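Local coordinates for DUF917 domain-containing protein (Chromobacterium violaceum, PDB 2O3I) that is of unknown function but has the two domains of the S-Me-THD-like (DUF917) family, at residues A[134-148]-A[363-376]. The protein carries 2 engineered substitutions. Numbering follows the deposited sequence.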
loop_
_atom_site.group_PDB
_atom_site.type_symbol
_atom_site.label_atom_id
_atom_site.label_comp_id
_atom_site.label_asym_id
_atom_site.label_seq_id
_atom_site.Cartn_x
_atom_site.Cartn_y
_atom_site.Cartn_z
ATOM N N ALA A 134 -3.310 15.935 19.767
ATOM C CA ALA A 134 -4.437 16.855 19.632
ATOM C C ALA A 134 -5.187 17.152 20.916
ATOM O O ALA A 134 -5.791 18.215 21.058
ATOM C CB ALA A 134 -5.413 16.310 18.599
ATOM N N GLY A 135 -5.148 16.219 21.860
ATOM C CA GLY A 135 -5.883 16.414 23.097
ATOM C C GLY A 135 -7.272 15.832 22.887
ATOM O O GLY A 135 -8.125 15.871 23.773
ATOM N N ARG A 136 -7.488 15.307 21.681
ATOM C CA ARG A 136 -8.748 14.676 21.296
ATOM C C ARG A 136 -8.433 13.589 20.272
ATOM O O ARG A 136 -7.259 13.347 19.960
ATOM C CB ARG A 136 -9.711 15.699 20.672
ATOM C CG ARG A 136 -9.117 16.499 19.525
ATOM C CD ARG A 136 -10.199 17.177 18.701
ATOM N NE ARG A 136 -11.054 16.185 18.054
ATOM C CZ ARG A 136 -12.234 16.446 17.502
ATOM N NH1 ARG A 136 -12.716 17.680 17.508
ATOM N NH2 ARG A 136 -12.945 15.461 16.968
ATOM N N ALA A 137 -9.465 12.927 19.768
ATOM C CA ALA A 137 -9.280 11.896 18.755
ATOM C C ALA A 137 -9.670 12.543 17.433
ATOM O O ALA A 137 -10.638 13.303 17.376
ATOM C CB ALA A 137 -10.157 10.693 19.039
ATOM N N VAL A 138 -8.910 12.264 16.380
ATOM C CA VAL A 138 -9.196 12.853 15.078
ATOM C C VAL A 138 -9.350 11.780 14.009
ATOM O O VAL A 138 -8.749 10.713 14.099
ATOM C CB VAL A 138 -8.074 13.845 14.649
ATOM C CG1 VAL A 138 -7.857 14.896 15.735
ATOM C CG2 VAL A 138 -6.787 13.092 14.357
ATOM N N PRO A 139 -10.157 12.058 12.972
ATOM C CA PRO A 139 -10.375 11.092 11.897
ATOM C C PRO A 139 -9.174 10.827 11.002
ATOM O O PRO A 139 -9.095 9.762 10.391
ATOM C CB PRO A 139 -11.545 11.694 11.128
ATOM C CG PRO A 139 -11.282 13.148 11.241
ATOM C CD PRO A 139 -10.922 13.293 12.715
ATOM N N SER A 140 -8.251 11.782 10.894
ATOM C CA SER A 140 -7.084 11.561 10.045
ATOM C C SER A 140 -5.814 12.278 10.510
ATOM O O SER A 140 -5.874 13.295 11.192
ATOM C CB SER A 140 -7.404 11.924 8.591
ATOM O OG SER A 140 -7.225 13.300 8.358
ATOM N N LEU A 141 -4.670 11.730 10.110
ATOM C CA LEU A 141 -3.346 12.212 10.500
ATOM C C LEU A 141 -2.978 13.695 10.407
ATOM O O LEU A 141 -2.253 14.196 11.262
ATOM C CB LEU A 141 -2.279 11.390 9.771
ATOM C CG LEU A 141 -2.311 9.872 9.993
ATOM C CD1 LEU A 141 -1.249 9.225 9.116
ATOM C CD2 LEU A 141 -2.079 9.532 11.462
ATOM N N PRO A 142 -3.440 14.414 9.371
ATOM C CA PRO A 142 -3.070 15.839 9.304
ATOM C C PRO A 142 -3.656 16.723 10.413
ATOM O O PRO A 142 -3.302 17.898 10.538
ATOM C CB PRO A 142 -3.548 16.261 7.910
ATOM C CG PRO A 142 -4.676 15.301 7.616
ATOM C CD PRO A 142 -4.132 13.990 8.140
HETATM N N MSE A 143 -4.557 16.163 11.210
HETATM C CA MSE A 143 -5.166 16.927 12.289
HETATM C C MSE A 143 -4.368 16.806 13.582
HETATM O O MSE A 143 -4.704 17.434 14.582
HETATM C CB MSE A 143 -6.628 16.491 12.490
HETATM C CG MSE A 143 -7.584 17.168 11.500
HETATM SE SE MSE A 143 -9.276 16.264 11.148
HETATM C CE MSE A 143 -8.787 15.396 9.497
ATOM N N LEU A 144 -3.309 16.002 13.554
ATOM C CA LEU A 144 -2.449 15.837 14.723
ATOM C C LEU A 144 -1.291 16.822 14.622
ATOM O O LEU A 144 -0.816 17.112 13.524
ATOM C CB LEU A 144 -1.908 14.409 14.802
ATOM C CG LEU A 144 -2.964 13.316 14.958
ATOM C CD1 LEU A 144 -2.287 11.961 15.049
ATOM C CD2 LEU A 144 -3.794 13.585 16.209
ATOM N N THR A 145 -0.833 17.331 15.761
ATOM C CA THR A 145 0.259 18.304 15.762
ATOM C C THR A 145 1.563 17.800 15.147
ATOM O O THR A 145 2.388 18.602 14.690
ATOM C CB THR A 145 0.524 18.832 17.186
ATOM O OG1 THR A 145 0.705 17.741 18.090
ATOM C CG2 THR A 145 -0.649 19.671 17.649
ATOM N N TYR A 146 1.741 16.477 15.119
ATOM C CA TYR A 146 2.939 15.870 14.537
ATOM C C TYR A 146 3.051 16.315 13.080
ATOM O O TYR A 146 4.126 16.701 12.607
ATOM C CB TYR A 146 2.851 14.332 14.573
ATOM C CG TYR A 146 2.613 13.721 15.937
ATOM C CD1 TYR A 146 3.626 13.678 16.898
ATOM C CD2 TYR A 146 1.373 13.183 16.265
ATOM C CE1 TYR A 146 3.403 13.111 18.156
ATOM C CE2 TYR A 146 1.141 12.615 17.514
ATOM C CZ TYR A 146 2.155 12.583 18.458
ATOM O OH TYR A 146 1.909 12.043 19.703
ATOM N N ALA A 147 1.928 16.252 12.371
ATOM C CA ALA A 147 1.880 16.642 10.968
ATOM C C ALA A 147 2.094 18.150 10.767
ATOM O O ALA A 147 2.787 18.567 9.836
ATOM C CB ALA A 147 0.546 16.209 10.357
ATOM N N ALA A 148 1.507 18.963 11.639
ATOM C CA ALA A 148 1.645 20.414 11.541
ATOM C C ALA A 148 3.089 20.848 11.785
ATOM O O ALA A 148 3.604 21.748 11.106
ATOM C CB ALA A 148 0.714 21.100 12.543
ATOM N N PRO A 363 -3.446 24.935 20.159
ATOM C CA PRO A 363 -2.724 24.536 18.939
ATOM C C PRO A 363 -3.603 24.058 17.776
ATOM O O PRO A 363 -3.159 24.034 16.624
ATOM C CB PRO A 363 -1.782 23.437 19.435
ATOM C CG PRO A 363 -1.561 23.805 20.887
ATOM C CD PRO A 363 -2.951 24.195 21.334
ATOM N N LEU A 364 -4.842 23.681 18.079
ATOM C CA LEU A 364 -5.779 23.190 17.064
ATOM C C LEU A 364 -6.664 24.277 16.467
ATOM O O LEU A 364 -7.163 24.132 15.355
ATOM C CB LEU A 364 -6.699 22.125 17.669
ATOM C CG LEU A 364 -6.379 20.631 17.641
ATOM C CD1 LEU A 364 -4.911 20.361 17.881
ATOM C CD2 LEU A 364 -7.253 19.948 18.683
ATOM N N SER A 365 -6.846 25.357 17.221
ATOM C CA SER A 365 -7.712 26.470 16.836
ATOM C C SER A 365 -7.229 27.413 15.740
ATOM O O SER A 365 -7.893 28.410 15.451
ATOM C CB SER A 365 -8.026 27.306 18.072
ATOM O OG SER A 365 -6.855 27.961 18.522
ATOM N N GLU A 366 -6.087 27.120 15.133
ATOM C CA GLU A 366 -5.569 28.001 14.092
ATOM C C GLU A 366 -4.463 27.327 13.298
ATOM O O GLU A 366 -4.009 26.239 13.647
ATOM C CB GLU A 366 -5.019 29.292 14.719
ATOM C CG GLU A 366 -3.879 29.046 15.708
ATOM C CD GLU A 366 -3.273 30.324 16.277
ATOM O OE1 GLU A 366 -4.005 31.098 16.929
ATOM O OE2 GLU A 366 -2.060 30.547 16.079
ATOM N N GLY A 367 -4.043 27.991 12.226
ATOM C CA GLY A 367 -2.980 27.469 11.393
ATOM C C GLY A 367 -3.375 26.320 10.499
ATOM O O GLY A 367 -4.533 26.187 10.092
ATOM N N LEU A 368 -2.388 25.484 10.199
ATOM C CA LEU A 368 -2.564 24.322 9.341
ATOM C C LEU A 368 -3.548 23.302 9.911
ATOM O O LEU A 368 -4.325 22.700 9.161
ATOM C CB LEU A 368 -1.207 23.650 9.107
ATOM C CG LEU A 368 -0.098 24.523 8.504
ATOM C CD1 LEU A 368 1.230 23.799 8.574
ATOM C CD2 LEU A 368 -0.439 24.855 7.059
ATOM N N ILE A 369 -3.508 23.090 11.224
ATOM C CA ILE A 369 -4.412 22.125 11.852
ATOM C C ILE A 369 -5.876 22.521 11.615
ATOM O O ILE A 369 -6.707 21.676 11.286
ATOM C CB ILE A 369 -4.190 22.029 13.379
ATOM C CG1 ILE A 369 -2.773 21.532 13.697
ATOM C CG2 ILE A 369 -5.237 21.104 13.988
ATOM C CD1 ILE A 369 -2.533 20.062 13.415
ATOM N N LEU A 370 -6.182 23.805 11.791
ATOM C CA LEU A 370 -7.538 24.300 11.599
ATOM C C LEU A 370 -8.006 24.084 10.163
ATOM O O LEU A 370 -9.141 23.667 9.928
ATOM C CB LEU A 370 -7.623 25.792 11.940
ATOM C CG LEU A 370 -9.038 26.392 11.863
ATOM C CD1 LEU A 370 -9.908 25.785 12.972
ATOM C CD2 LEU A 370 -8.981 27.914 11.997
ATOM N N GLN A 371 -7.134 24.374 9.203
ATOM C CA GLN A 371 -7.476 24.208 7.796
ATOM C C GLN A 371 -7.763 22.731 7.550
ATOM O O GLN A 371 -8.730 22.370 6.880
ATOM C CB GLN A 371 -6.325 24.687 6.905
ATOM N N SER A 372 -6.915 21.881 8.109
ATOM C CA SER A 372 -7.074 20.444 7.974
ATOM C C SER A 372 -8.475 20.038 8.467
ATOM O O SER A 372 -9.155 19.228 7.830
ATOM C CB SER A 372 -5.975 19.740 8.780
ATOM O OG SER A 372 -5.960 18.342 8.549
ATOM N N PHE A 373 -8.905 20.614 9.593
ATOM C CA PHE A 373 -10.228 20.324 10.148
ATOM C C PHE A 373 -11.332 20.841 9.225
ATOM O O PHE A 373 -12.338 20.174 9.025
ATOM C CB PHE A 373 -10.398 20.960 11.536
ATOM C CG PHE A 373 -9.929 20.087 12.675
ATOM C CD1 PHE A 373 -8.641 20.208 13.190
ATOM C CD2 PHE A 373 -10.790 19.149 13.244
ATOM C CE1 PHE A 373 -8.221 19.409 14.257
ATOM C CE2 PHE A 373 -10.379 18.340 14.314
ATOM C CZ PHE A 373 -9.096 18.471 14.819
ATOM N N ALA A 374 -11.145 22.038 8.675
ATOM C CA ALA A 374 -12.136 22.625 7.778
ATOM C C ALA A 374 -12.349 21.716 6.571
ATOM O O ALA A 374 -13.474 21.521 6.122
ATOM C CB ALA A 374 -11.687 24.019 7.321
ATOM N N ASP A 375 -11.260 21.163 6.052
ATOM C CA ASP A 375 -11.337 20.264 4.909
ATOM C C ASP A 375 -12.162 19.023 5.250
ATOM O O ASP A 375 -13.047 18.629 4.495
ATOM C CB ASP A 375 -9.932 19.831 4.478
ATOM C CG ASP A 375 -9.129 20.965 3.869
ATOM O OD1 ASP A 375 -7.916 20.782 3.637
ATOM O OD2 ASP A 375 -9.708 22.042 3.615
ATOM N N GLU A 376 -11.865 18.407 6.389
ATOM C CA GLU A 376 -12.577 17.203 6.800
ATOM C C GLU A 376 -14.065 17.498 6.944
ATOM O O GLU A 376 -14.910 16.750 6.447
ATOM C CB GLU A 376 -12.013 16.678 8.122
ATOM C CG GLU A 376 -12.682 15.404 8.631
ATOM C CD GLU A 376 -12.247 14.156 7.878
ATOM O OE1 GLU A 376 -12.829 13.078 8.129
ATOM O OE2 GLU A 376 -11.321 14.249 7.042
#
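With chi1 at -82°, selenomethionine Met143 sets its CG beside its own backbone N, and chi1 of Phe373, -88°, brings the face of its ring under that CG. The result is a Met-aromatic contact, at the junction where a loop of the N-terminal family domain receives the C-terminal helix 367-379. CG comes down over the ring face, 3.6 Å from the Phe373 centroid, as a CH-pi contact. Met143 SE follows over the same face at 4.0 Å from that centroid, and the two side chains cross obliquely. The Met143 chain bends about CG-SE, and its methyl, whose position is doubtful, lies near Glu376.

Val138 CG1 and Arg136 NH1 also reach the ring, both at oblique angles. Phe373 CE2 lies over one face of the guanidinium, whose plane is tilted 53° from the ring. That group is held by two parts of the chain: NE and NH2 grip Ala137 O side-on within the loop, and NH1 bonds to Pro317 O outside it, which fixes the face offered to Phe373.

Further along, Glu376 slides past Pro139, its OE1 3.5 Å from CG of the proline. Toward the start of the helix Ile369 pushes its CD1 into the turn leading to helix 145-148, and in the segment leading into the helix Leu364 lays CD2 against Arg136 CG and Ala134. Thr145, on that short helix 145-148, hydrogen-bonds through OG1 chiefly to Ala219 O. At the Ile369 end, CD1 sits 3.4 Å from Leu144 O and 3.5 Å from Ala148 CB.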